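PDB 4ECG: putative iron-regulated protein A from Parabacteroides distasonis ATCC 8503, which is of unknown function but binds calcium ions and belongs to the imelysin-like M75 family, whose members include iron-regulated proteins and putative metalloendopeptidases. Local coordinates for residues Tyr48-Thr53 and Arg85-Gln90; Gly125-Ile130 and Ala170-Glu175; Asn259-Asp264 and Pro268-Val273; Ser328-Gln333 and Thr370-Val375. One frame throughout, in Å; residues are numbered along the deposited sequence.

Interaction 1: Tyr48-Thr53 and Arg85-Gln90; sequences YKDMLT and RVPWEQ
Met-51, modelled as selenomethionine, lies alongside Trp-88 with the two side chains pointing the same way, and this pair is the tight part of a nearly antiparallel helix crossing (152° between the segment directions). The methyl CE of Met-51 sits 3.6 Å from CB of Trp-88, while SE of Met-51 comes within 3.7 Å of ring atom CE3 of Trp-88. The selenium is 5.0 Å from the centroid of the six-membered ring, a Met-aromatic contact made obliquely. Its reach comes from the torsions: CG is anti to the backbone N (chi1 -162°) and the chain runs on extended, so that SE and CE come alongside the indole. Deeper in, the buried indole gives NE1 to Asp-109, a calcium ligand. With an alanine in place of the tryptophan, the end of Met-51 would probably lose the ring it lies along and Asp-109 OD2 its indole N-H partner, though Arg-85 still holds that carboxylate. Beside Met-51, CG of Pro-87 comes to 3.8 Å from its CA. Here helix 71-89 is kinked, because the proline nitrogen has no hydrogen to give to the preceding turn.

Asp-50 marks the looser, partly solvent-exposed side. Its OD2 passes 3.6 Å from CB of Pro-87, crossing the proline ring at about a right angle without a polar bond to it; the charge is met by Arg-303 and Lys-54 instead.

Around this buried contact, helix 171-196 touches Met-51 through Thr-188, helix 104-109 packs on Trp-88 through Leu-108, and helix 284-300 lies against Val-86 and Gln-90.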
loop_
_atom_site.group_PDB
_atom_site.type_symbol
_atom_site.label_atom_id
_atom_site.label_comp_id
_atom_site.label_asym_id
_atom_site.label_seq_id
_atom_site.Cartn_x
_atom_site.Cartn_y
_atom_site.Cartn_z
ATOM N N TYR A 48 -11.348 -0.303 -1.876
ATOM C CA TYR A 48 -11.577 -0.009 -0.479
ATOM C C TYR A 48 -12.756 -0.827 0.025
ATOM O O TYR A 48 -12.765 -1.269 1.145
ATOM C CB TYR A 48 -11.845 1.488 -0.324
ATOM C CG TYR A 48 -10.629 2.404 -0.438
ATOM C CD1 TYR A 48 -9.399 2.030 0.044
ATOM C CD2 TYR A 48 -10.735 3.667 -0.956
ATOM C CE1 TYR A 48 -8.284 2.877 -0.030
ATOM C CE2 TYR A 48 -9.620 4.529 -1.043
ATOM C CZ TYR A 48 -8.399 4.136 -0.549
ATOM O OH TYR A 48 -7.286 4.952 -0.614
ATOM N N LYS A 49 -13.768 -1.027 -0.795
ATOM C CA LYS A 49 -14.909 -1.869 -0.415
ATOM C C LYS A 49 -14.456 -3.307 -0.178
ATOM O O LYS A 49 -14.924 -3.970 0.721
ATOM C CB LYS A 49 -16.003 -1.786 -1.511
ATOM C CG LYS A 49 -17.122 -2.829 -1.512
ATOM C CD LYS A 49 -18.223 -2.561 -0.485
ATOM C CE LYS A 49 -19.479 -3.437 -0.710
ATOM N NZ LYS A 49 -20.230 -3.139 -1.985
ATOM N N ASP A 50 -13.561 -3.790 -1.015
ATOM C CA ASP A 50 -13.047 -5.155 -0.907
ATOM C C ASP A 50 -12.230 -5.193 0.375
ATOM O O ASP A 50 -12.284 -6.171 1.117
ATOM C CB ASP A 50 -12.167 -5.488 -2.129
ATOM C CG ASP A 50 -11.518 -6.902 -2.096
ATOM O OD1 ASP A 50 -12.194 -7.903 -1.732
ATOM O OD2 ASP A 50 -10.315 -7.010 -2.503
HETATM N N MSE A 51 -11.458 -4.138 0.626
HETATM C CA MSE A 51 -10.737 -4.031 1.899
HETATM C C MSE A 51 -11.714 -4.100 3.122
HETATM O O MSE A 51 -11.449 -4.838 4.067
HETATM C CB MSE A 51 -9.902 -2.762 1.960
HETATM C CG MSE A 51 -8.801 -2.822 3.053
HETATM SE SE MSE A 51 -7.850 -1.165 3.132
HETATM C CE MSE A 51 -6.979 -1.586 4.850
ATOM N N LEU A 52 -12.833 -3.368 3.105
ATOM C CA LEU A 52 -13.712 -3.366 4.272
ATOM C C LEU A 52 -14.259 -4.782 4.463
ATOM O O LEU A 52 -14.252 -5.293 5.587
ATOM C CB LEU A 52 -14.837 -2.320 4.201
ATOM C CG LEU A 52 -15.846 -2.270 5.365
ATOM C CD1 LEU A 52 -15.162 -2.067 6.716
ATOM C CD2 LEU A 52 -16.929 -1.215 5.130
ATOM N N THR A 53 -14.663 -5.428 3.367
ATOM C CA THR A 53 -15.237 -6.774 3.441
ATOM C C THR A 53 -14.170 -7.695 4.039
ATOM O O THR A 53 -14.445 -8.409 4.988
ATOM C CB THR A 53 -15.755 -7.291 2.071
ATOM O OG1 THR A 53 -16.812 -6.441 1.579
ATOM C CG2 THR A 53 -16.265 -8.728 2.180
ATOM N N ARG A 85 -4.674 -7.685 3.448
ATOM C CA ARG A 85 -3.526 -6.932 3.047
ATOM C C ARG A 85 -3.377 -6.752 1.526
ATOM O O ARG A 85 -2.715 -5.830 1.102
ATOM C CB ARG A 85 -2.260 -7.557 3.631
ATOM C CG ARG A 85 -1.079 -6.609 3.519
ATOM C CD ARG A 85 0.003 -6.887 4.511
ATOM N NE ARG A 85 1.103 -5.949 4.328
ATOM C CZ ARG A 85 1.213 -4.770 4.927
ATOM N NH1 ARG A 85 0.323 -4.333 5.785
ATOM N NH2 ARG A 85 2.251 -4.026 4.661
ATOM N N VAL A 86 -3.970 -7.646 0.729
ATOM C CA VAL A 86 -3.898 -7.538 -0.743
ATOM C C VAL A 86 -4.498 -6.203 -1.155
ATOM O O VAL A 86 -3.792 -5.379 -1.720
ATOM C CB VAL A 86 -4.455 -8.760 -1.489
ATOM C CG1 VAL A 86 -4.479 -8.532 -3.018
ATOM C CG2 VAL A 86 -3.638 -10.030 -1.139
ATOM N N PRO A 87 -5.749 -5.932 -0.786
ATOM C CA PRO A 87 -6.342 -4.690 -1.305
ATOM C C PRO A 87 -5.751 -3.439 -0.704
ATOM O O PRO A 87 -5.695 -2.408 -1.361
ATOM C CB PRO A 87 -7.843 -4.823 -0.988
ATOM C CG PRO A 87 -7.916 -5.861 0.042
ATOM C CD PRO A 87 -6.757 -6.805 -0.211
ATOM N N TRP A 88 -5.285 -3.534 0.525
ATOM C CA TRP A 88 -4.655 -2.399 1.130
ATOM C C TRP A 88 -3.388 -2.063 0.358
ATOM O O TRP A 88 -3.130 -0.905 0.079
ATOM C CB TRP A 88 -4.340 -2.652 2.603
ATOM C CG TRP A 88 -3.385 -1.650 3.194
ATOM C CD1 TRP A 88 -2.121 -1.897 3.647
ATOM C CD2 TRP A 88 -3.584 -0.217 3.396
ATOM N NE1 TRP A 88 -1.543 -0.771 4.098
ATOM C CE2 TRP A 88 -2.368 0.275 3.980
ATOM C CE3 TRP A 88 -4.613 0.658 3.161
ATOM C CZ2 TRP A 88 -2.175 1.602 4.285
ATOM C CZ3 TRP A 88 -4.426 2.008 3.478
ATOM C CH2 TRP A 88 -3.231 2.465 4.019
ATOM N N GLU A 89 -2.579 -3.049 0.018
ATOM C CA GLU A 89 -1.340 -2.741 -0.663
ATOM C C GLU A 89 -1.623 -2.368 -2.128
ATOM O O GLU A 89 -0.888 -1.583 -2.714
ATOM C CB GLU A 89 -0.366 -3.917 -0.589
ATOM C CG GLU A 89 0.233 -4.204 0.751
ATOM C CD GLU A 89 1.077 -3.071 1.301
ATOM O OE1 GLU A 89 2.171 -2.784 0.799
ATOM O OE2 GLU A 89 0.647 -2.468 2.276
ATOM N N GLN A 90 -2.695 -2.932 -2.693
ATOM C CA GLN A 90 -3.194 -2.556 -4.008
ATOM C C GLN A 90 -3.801 -1.159 -4.028
ATOM O O GLN A 90 -4.285 -0.706 -5.074
ATOM C CB GLN A 90 -4.171 -3.611 -4.562
ATOM C CG GLN A 90 -3.442 -4.914 -4.891
ATOM C CD GLN A 90 -4.250 -5.920 -5.682
ATOM O OE1 GLN A 90 -5.428 -5.768 -5.880
ATOM N NE2 GLN A 90 -3.594 -6.970 -6.108
#

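Interaction 2: Gly125-Ile130 and Ala170-Glu175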
loop_
_atom_site.group_PDB
_atom_site.type_symbol
_atom_site.label_atom_id
_atom_site.label_comp_id
_atom_site.label_asym_id
_atom_site.label_seq_id
_atom_site.Cartn_x
_atom_site.Cartn_y
_atom_site.Cartn_z
ATOM N N GLY A 125 -0.422 -3.934 30.879
ATOM C CA GLY A 125 -1.802 -3.885 30.475
ATOM C C GLY A 125 -2.303 -2.500 30.243
ATOM O O GLY A 125 -3.497 -2.309 30.232
ATOM N N GLU A 126 -1.402 -1.543 30.025
ATOM C CA GLU A 126 -1.794 -0.139 29.777
ATOM C C GLU A 126 -2.209 0.086 28.305
ATOM O O GLU A 126 -1.571 0.789 27.518
ATOM C CB GLU A 126 -0.689 0.841 30.230
ATOM C CG GLU A 126 -1.243 2.160 30.800
ATOM C CD GLU A 126 -0.217 3.300 30.925
ATOM O OE1 GLU A 126 0.992 2.993 30.913
ATOM O OE2 GLU A 126 -0.627 4.502 31.030
ATOM N N PHE A 127 -3.316 -0.515 27.938
ATOM C CA PHE A 127 -3.766 -0.486 26.550
ATOM C C PHE A 127 -4.121 0.879 25.986
ATOM O O PHE A 127 -4.020 1.069 24.775
ATOM C CB PHE A 127 -4.917 -1.455 26.340
ATOM C CG PHE A 127 -4.564 -2.851 26.679
ATOM C CD1 PHE A 127 -3.535 -3.490 26.009
ATOM C CD2 PHE A 127 -5.266 -3.538 27.640
ATOM C CE1 PHE A 127 -3.207 -4.802 26.326
ATOM C CE2 PHE A 127 -4.951 -4.832 27.988
ATOM C CZ PHE A 127 -3.919 -5.474 27.328
ATOM N N SER A 128 -4.450 1.832 26.842
ATOM C CA SER A 128 -4.670 3.221 26.408
ATOM C C SER A 128 -3.539 3.845 25.569
ATOM O O SER A 128 -3.789 4.746 24.767
ATOM C CB SER A 128 -5.017 4.159 27.605
ATOM O OG SER A 128 -3.983 4.231 28.565
ATOM N N LYS A 129 -2.319 3.362 25.744
ATOM C CA LYS A 129 -1.194 3.868 24.991
ATOM C C LYS A 129 -1.281 3.561 23.478
ATOM O O LYS A 129 -0.517 4.115 22.701
ATOM C CB LYS A 129 0.123 3.314 25.572
ATOM C CG LYS A 129 0.499 3.819 26.971
ATOM C CD LYS A 129 1.861 3.267 27.472
ATOM C CE LYS A 129 3.112 4.152 27.173
ATOM N NZ LYS A 129 3.733 4.108 25.787
ATOM N N ILE A 130 -2.172 2.663 23.054
ATOM C CA ILE A 130 -2.173 2.190 21.678
ATOM C C ILE A 130 -3.285 2.778 20.827
ATOM O O ILE A 130 -3.262 2.633 19.612
ATOM C CB ILE A 130 -2.191 0.655 21.610
ATOM C CG1 ILE A 130 -3.593 0.093 21.594
ATOM C CG2 ILE A 130 -1.353 0.052 22.746
ATOM C CD1 ILE A 130 -3.619 -1.417 21.465
ATOM N N ALA A 170 0.851 -14.379 25.996
ATOM C CA ALA A 170 0.416 -13.791 27.268
ATOM C C ALA A 170 -1.088 -13.372 27.191
ATOM O O ALA A 170 -1.532 -12.912 26.146
ATOM C CB ALA A 170 1.293 -12.588 27.642
ATOM N N LYS A 171 -1.849 -13.529 28.292
ATOM C CA LYS A 171 -3.284 -13.154 28.383
ATOM C C LYS A 171 -3.442 -11.693 27.893
ATOM O O LYS A 171 -4.357 -11.384 27.158
ATOM C CB LYS A 171 -3.831 -13.294 29.852
ATOM C CG LYS A 171 -5.262 -13.883 30.149
ATOM C CD LYS A 171 -5.902 -13.386 31.534
ATOM C CE LYS A 171 -6.787 -14.353 32.431
ATOM N NZ LYS A 171 -6.307 -15.101 33.716
ATOM N N ASN A 172 -2.556 -10.793 28.337
ATOM C CA ASN A 172 -2.613 -9.396 27.925
ATOM C C ASN A 172 -2.347 -9.229 26.429
ATOM O O ASN A 172 -2.899 -8.352 25.801
ATOM C CB ASN A 172 -1.636 -8.520 28.697
ATOM C CG ASN A 172 -2.112 -8.174 30.090
ATOM O OD1 ASN A 172 -3.243 -8.443 30.429
ATOM N ND2 ASN A 172 -1.225 -7.563 30.912
ATOM N N GLU A 173 -1.493 -10.072 25.872
ATOM C CA GLU A 173 -1.112 -9.974 24.481
ATOM C C GLU A 173 -2.293 -10.333 23.606
ATOM O O GLU A 173 -2.428 -9.775 22.543
ATOM C CB GLU A 173 0.035 -10.915 24.248
ATOM C CG GLU A 173 0.623 -10.904 22.861
ATOM C CD GLU A 173 1.764 -11.889 22.725
ATOM O OE1 GLU A 173 2.036 -12.626 23.707
ATOM O OE2 GLU A 173 2.407 -11.895 21.646
ATOM N N LEU A 174 -3.168 -11.227 24.072
ATOM C CA LEU A 174 -4.387 -11.581 23.348
ATOM C C LEU A 174 -5.347 -10.409 23.314
ATOM O O LEU A 174 -5.930 -10.086 22.268
ATOM C CB LEU A 174 -5.089 -12.792 23.981
ATOM C CG LEU A 174 -4.380 -14.126 23.648
ATOM C CD1 LEU A 174 -4.820 -15.187 24.637
ATOM C CD2 LEU A 174 -4.609 -14.594 22.204
ATOM N N GLU A 175 -5.539 -9.770 24.450
ATOM C CA GLU A 175 -6.382 -8.598 24.457
ATOM C C GLU A 175 -5.767 -7.478 23.551
ATOM O O GLU A 175 -6.478 -6.732 22.847
ATOM C CB GLU A 175 -6.615 -8.140 25.895
ATOM C CG GLU A 175 -7.601 -6.995 25.978
ATOM C CD GLU A 175 -9.036 -7.328 25.489
ATOM O OE1 GLU A 175 -9.437 -8.552 25.546
ATOM O OE2 GLU A 175 -9.755 -6.343 25.069
#
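Phe-127, whose ring edge meets Asn-172, also supplies the shortest firm polar bond here: its carbonyl O accepts from Ile-130 N at 3.0 Å, fixing the turn that presents the ring. CG stands anti to the carbonyl carbon (chi1 -59°), which folds the phenyl back so that Gly-125 C rests over the centre of one face. The rim points into helix 171-196, with CZ of Phe-127 3.4 Å from the backbone O of Asn-172, near the ring plane. The ring and the Asn-172 amide stand almost perpendicular, 82° apart. CE2 of Phe-127 meets CG of Glu-175 at 4.0 Å, and from there the bend at chi2 carries the carboxylate away.

ND2 of Asn-172 passes 3.7 Å from Gly-125 N, but its hydrogen bond goes to Ile-122 O in helix 115-124. Replacing Phe-127 by an alanine would probably open a gap between Gly-125 and the first turns of helix 171-196, where Tyr-176 and Leu-179 also touch the ring.

This is a helix end meeting a helix start: Gly-125, with positive phi, is the first residue beyond helix 115-124, an inverse gamma turn centred on Glu-126 follows, and Ala-170 is the N-cap of helix 171-196.

Interaction 3: Asn259-Asp264 and Pro268-Val273; sequences NGSNKD and PNNPGV
Asn-270 is the first residue of 268-273 to bind the other segment, and its amide does most of the work, giving both hydrogens of ND2 to neighbouring residues, Ser-261 and Asn-262. With chi1 at -177° the amide swings opposite its own backbone N, which sets ND2 between the two acceptors. ND2 of Asn-270 reaches OG of Ser-261 at 2.9 Å, with the hydroxyl tilted 24° out of the amide plane. The second bond, from ND2 of Asn-270 to OD1 of Asn-262 at 3.0 Å, lies in that plane and runs nearly along the C=O axis of the acceptor; the two amides are almost coplanar. Both acceptors are held by other bonds. OG of Ser-261 also takes Lys-263 N at 3.0 Å and pairs with Trp-258 O, while Asn-262 turns its ND2 to Asp-267 and accepts a weak bond from Asp-264 N at OD1. On the aliphatic side, CB of Asn-270 rests 3.7 Å from Asp-264 O.

Next comes Pro-271, whose CG and CD both lie 4.0 Å from CB of Ser-261, a small apolar touch beside the polar cluster. Further on, Val-273 N returns a bond to OD1 of Asn-270 at 2.9 Å, in the carbonyl plane and on a lone pair.

One asparagine thus faces both ways: OD1 makes it the N-cap of helix 271-275, and ND2 clasps the ST turn of Ser-261 that follows helix 239-259.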
loop_
_atom_site.group_PDB
_atom_site.type_symbol
_atom_site.label_atom_id
_atom_site.label_comp_id
_atom_site.label_asym_id
_atom_site.label_seq_id
_atom_site.Cartn_x
_atom_site.Cartn_y
_atom_site.Cartn_z
ATOM N N ASN A 259 23.997 -4.816 3.432
ATOM C CA ASN A 259 25.375 -4.643 2.931
ATOM C C ASN A 259 26.384 -4.150 3.988
ATOM O O ASN A 259 27.490 -4.636 4.016
ATOM C CB ASN A 259 25.418 -3.793 1.652
ATOM C CG ASN A 259 24.742 -4.496 0.479
ATOM O OD1 ASN A 259 24.747 -5.723 0.398
ATOM N ND2 ASN A 259 24.142 -3.726 -0.419
ATOM N N GLY A 260 25.981 -3.218 4.853
ATOM C CA GLY A 260 26.791 -2.831 5.988
ATOM C C GLY A 260 26.872 -3.875 7.112
ATOM O O GLY A 260 27.655 -3.685 8.021
ATOM N N SER A 261 26.107 -4.982 7.068
ATOM C CA SER A 261 26.021 -5.900 8.236
ATOM C C SER A 261 26.917 -7.156 8.196
ATOM O O SER A 261 27.739 -7.325 7.309
ATOM C CB SER A 261 24.566 -6.352 8.413
ATOM O OG SER A 261 24.242 -7.420 7.502
ATOM N N ASN A 262 26.724 -8.045 9.165
ATOM C CA ASN A 262 27.393 -9.356 9.211
ATOM C C ASN A 262 26.871 -10.369 8.169
ATOM O O ASN A 262 27.441 -11.442 8.037
ATOM C CB ASN A 262 27.301 -9.979 10.637
ATOM C CG ASN A 262 25.852 -10.207 11.118
ATOM O OD1 ASN A 262 24.876 -10.044 10.382
ATOM N ND2 ASN A 262 25.714 -10.577 12.365
ATOM N N LYS A 263 25.797 -10.034 7.451
ATOM C CA LYS A 263 25.188 -10.881 6.404
ATOM C C LYS A 263 24.755 -12.293 6.875
ATOM O O LYS A 263 24.850 -13.270 6.153
ATOM C CB LYS A 263 26.077 -10.929 5.171
ATOM C CG LYS A 263 26.283 -9.555 4.528
ATOM C CD LYS A 263 26.779 -9.607 3.078
ATOM C CE LYS A 263 27.200 -8.229 2.565
ATOM N NZ LYS A 263 27.446 -8.185 1.089
ATOM N N ASP A 264 24.242 -12.344 8.096
ATOM C CA ASP A 264 23.704 -13.533 8.720
ATOM C C ASP A 264 22.183 -13.336 8.881
ATOM O O ASP A 264 21.726 -12.590 9.782
ATOM C CB ASP A 264 24.402 -13.743 10.078
ATOM C CG ASP A 264 23.919 -14.975 10.808
ATOM O OD1 ASP A 264 23.177 -15.777 10.195
ATOM O OD2 ASP A 264 24.256 -15.128 12.012
ATOM N N PRO A 268 18.882 -12.593 14.858
ATOM C CA PRO A 268 17.715 -11.761 15.149
ATOM C C PRO A 268 17.954 -10.218 15.213
ATOM O O PRO A 268 16.991 -9.471 15.180
ATOM C CB PRO A 268 17.246 -12.284 16.527
ATOM C CG PRO A 268 18.468 -12.874 17.147
ATOM C CD PRO A 268 19.261 -13.448 16.004
ATOM N N ASN A 269 19.200 -9.749 15.315
ATOM C CA ASN A 269 19.470 -8.294 15.271
ATOM C C ASN A 269 20.074 -7.749 13.987
ATOM O O ASN A 269 20.476 -6.575 13.942
ATOM C CB ASN A 269 20.337 -7.886 16.453
ATOM C CG ASN A 269 19.624 -8.133 17.750
ATOM O OD1 ASN A 269 20.071 -8.962 18.544
ATOM N ND2 ASN A 269 18.443 -7.508 17.919
ATOM N N ASN A 270 20.096 -8.574 12.943
ATOM C CA ASN A 270 20.584 -8.124 11.656
ATOM C C ASN A 270 19.780 -6.920 11.183
ATOM O O ASN A 270 18.567 -6.999 11.077
ATOM C CB ASN A 270 20.540 -9.220 10.613
ATOM C CG ASN A 270 21.113 -8.768 9.305
ATOM O OD1 ASN A 270 20.392 -8.189 8.485
ATOM N ND2 ASN A 270 22.418 -9.009 9.099
ATOM N N PRO A 271 20.458 -5.781 10.975
ATOM C CA PRO A 271 19.717 -4.566 10.603
ATOM C C PRO A 271 19.024 -4.636 9.224
ATOM O O PRO A 271 18.007 -3.992 9.008
ATOM C CB PRO A 271 20.788 -3.459 10.651
ATOM C CG PRO A 271 22.126 -4.184 10.641
ATOM C CD PRO A 271 21.886 -5.519 11.266
ATOM N N GLY A 272 19.573 -5.399 8.297
ATOM C CA GLY A 272 18.884 -5.631 7.057
ATOM C C GLY A 272 17.576 -6.370 7.283
ATOM O O GLY A 272 16.523 -5.917 6.816
ATOM N N VAL A 273 17.649 -7.521 7.957
ATOM C CA VAL A 273 16.434 -8.302 8.209
ATOM C C VAL A 273 15.436 -7.398 8.900
ATOM O O VAL A 273 14.316 -7.268 8.416
ATOM C CB VAL A 273 16.652 -9.597 9.019
ATOM C CG1 VAL A 273 15.306 -10.222 9.413
ATOM C CG2 VAL A 273 17.470 -10.581 8.227
#

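Interaction 4: Ser328-Gln333 and Thr370-Val375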
loop_
_atom_site.group_PDB
_atom_site.type_symbol
_atom_site.label_atom_id
_atom_site.label_comp_id
_atom_site.label_asym_id
_atom_site.label_seq_id
_atom_site.Cartn_x
_atom_site.Cartn_y
_atom_site.Cartn_z
ATOM N N SER A 328 3.132 2.723 -24.963
ATOM C CA SER A 328 3.669 1.412 -25.202
ATOM C C SER A 328 4.849 1.195 -24.262
ATOM O O SER A 328 4.976 0.121 -23.698
ATOM C CB SER A 328 4.060 1.315 -26.656
ATOM O OG SER A 328 4.570 0.053 -26.898
ATOM N N LEU A 329 5.663 2.227 -24.029
ATOM C CA LEU A 329 6.790 2.074 -23.096
ATOM C C LEU A 329 6.329 1.855 -21.611
ATOM O O LEU A 329 7.027 1.186 -20.829
ATOM C CB LEU A 329 7.741 3.268 -23.202
ATOM C CG LEU A 329 8.758 3.296 -24.332
ATOM C CD1 LEU A 329 9.410 4.676 -24.272
ATOM C CD2 LEU A 329 9.820 2.163 -24.272
HETATM N N MSE A 330 5.176 2.438 -21.257
HETATM C CA MSE A 330 4.534 2.303 -19.965
HETATM C C MSE A 330 3.903 0.959 -19.760
HETATM O O MSE A 330 3.988 0.398 -18.654
HETATM C CB MSE A 330 3.427 3.342 -19.771
HETATM C CG MSE A 330 3.916 4.761 -19.400
HETATM SE SE MSE A 330 4.576 4.929 -17.609
HETATM C CE MSE A 330 3.340 3.808 -16.639
ATOM N N VAL A 331 3.236 0.461 -20.795
ATOM C CA VAL A 331 2.696 -0.893 -20.756
ATOM C C VAL A 331 3.836 -1.885 -20.428
ATOM O O VAL A 331 3.722 -2.645 -19.487
ATOM C CB VAL A 331 1.976 -1.244 -22.094
ATOM C CG1 VAL A 331 1.646 -2.745 -22.174
ATOM C CG2 VAL A 331 0.743 -0.355 -22.246
ATOM N N VAL A 332 4.941 -1.821 -21.180
ATOM C CA VAL A 332 6.102 -2.698 -20.990
ATOM C C VAL A 332 6.652 -2.523 -19.569
ATOM O O VAL A 332 6.916 -3.487 -18.867
ATOM C CB VAL A 332 7.202 -2.425 -22.082
ATOM C CG1 VAL A 332 8.587 -2.934 -21.658
ATOM C CG2 VAL A 332 6.792 -3.007 -23.467
ATOM N N GLN A 333 6.753 -1.295 -19.104
ATOM C CA GLN A 333 7.450 -1.016 -17.864
ATOM C C GLN A 333 6.681 -1.467 -16.635
ATOM O O GLN A 333 7.304 -1.902 -15.669
ATOM C CB GLN A 333 7.769 0.484 -17.745
ATOM C CG GLN A 333 8.829 0.818 -16.737
ATOM C CD GLN A 333 10.183 0.200 -17.040
ATOM O OE1 GLN A 333 10.662 0.239 -18.163
ATOM N NE2 GLN A 333 10.830 -0.350 -16.004
ATOM N N THR A 370 10.173 7.558 -13.630
ATOM C CA THR A 370 10.439 8.499 -14.688
ATOM C C THR A 370 9.294 8.545 -15.683
ATOM O O THR A 370 8.866 9.616 -16.100
ATOM C CB THR A 370 11.710 8.091 -15.432
ATOM O OG1 THR A 370 12.779 8.075 -14.494
ATOM C CG2 THR A 370 12.045 9.081 -16.563
ATOM N N GLY A 371 8.805 7.369 -16.077
ATOM C CA GLY A 371 7.720 7.251 -17.068
ATOM C C GLY A 371 6.438 7.926 -16.607
ATOM O O GLY A 371 5.813 8.694 -17.351
ATOM N N LEU A 372 6.036 7.635 -15.366
ATOM C CA LEU A 372 4.876 8.284 -14.785
ATOM C C LEU A 372 5.061 9.812 -14.707
ATOM O O LEU A 372 4.117 10.521 -14.898
ATOM C CB LEU A 372 4.570 7.707 -13.402
ATOM C CG LEU A 372 4.163 6.236 -13.387
ATOM C CD1 LEU A 372 4.402 5.693 -11.981
ATOM C CD2 LEU A 372 2.730 6.103 -13.900
ATOM N N GLY A 373 6.267 10.308 -14.450
ATOM C CA GLY A 373 6.562 11.761 -14.544
ATOM C C GLY A 373 6.260 12.375 -15.911
ATOM O O GLY A 373 5.752 13.524 -16.014
ATOM N N VAL A 374 6.570 11.612 -16.960
ATOM C CA VAL A 374 6.406 12.099 -18.329
ATOM C C VAL A 374 4.920 12.113 -18.633
ATOM O O VAL A 374 4.395 13.130 -19.111
ATOM C CB VAL A 374 7.186 11.271 -19.364
ATOM C CG1 VAL A 374 6.900 11.808 -20.752
ATOM C CG2 VAL A 374 8.673 11.363 -19.083
ATOM N N VAL A 375 4.223 11.034 -18.275
ATOM C CA VAL A 375 2.774 11.015 -18.418
ATOM C C VAL A 375 2.152 12.213 -17.684
ATOM O O VAL A 375 1.287 12.851 -18.211
ATOM C CB VAL A 375 2.098 9.715 -17.929
ATOM C CG1 VAL A 375 0.593 9.865 -18.094
ATOM C CG2 VAL A 375 2.551 8.483 -18.720
#
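Met-330, modelled as selenomethionine, reaches Gly-371 across an antiparallel helical hairpin formed by the consecutive helices 324-343 and 355-377. SE of Met-330 lies 3.7 Å from the backbone carbon C of Gly-371. The missing side chain makes this possible, since a CB built on the glycine would fall only 3.0 Å from the selenium and clash. The methyl then passes beyond the glycine: CE of Met-330 meets CD2 of Leu-372 at 3.6 Å, the two side chains crossing at about a right angle. Two bends, at chi2 (-73°) and chi3 (-39°), curl the chain so that SE covers the glycine while CE turns to the leucine.

The segment axes stay 10.4 Å apart at closest approach, so this one long side chain bridges most of the distance, and no hydrogen bond links the two segments. Phe-16 from the N-terminal loop, Leu-368 of helix 355-377 and Tyr-299 close round Met-330 as well. Further out, Leu-372 is backed by Met-239 and Ser-243 of helix 239-259, which ties the hairpin to the rest of the helical fold. On the flank of the bend, CG2 of Val-375, anti to its own carbonyl carbon, rests 4.0 Å from CG of Met-330.

The four contacts follow one another along the chain without overlap, and none touches another. Interaction 1 lies nearest the middle, its centre about 9 Å from that of the chain, and is the one beside metal: the Trp-88 side chain is about 4 Å from a bound calcium ion, probably the one held by Glu-92 and Asp-109. The Leu-372 side chain of interaction 4 is about 12 Å from that of Glu-92. In interaction 3 the Pro-271 side chain is about 10 Å from that of the calcium ligand Asp-253, and interaction 2 lies away from the known sites. Interactions 2 and 4 sit on opposite sides of the chain's centre, their own centres about 47 Å apart. Helix 171-196 connects interactions 1 and 2, beginning at Asn-172's turn and later touching Met-51 through Thr-188.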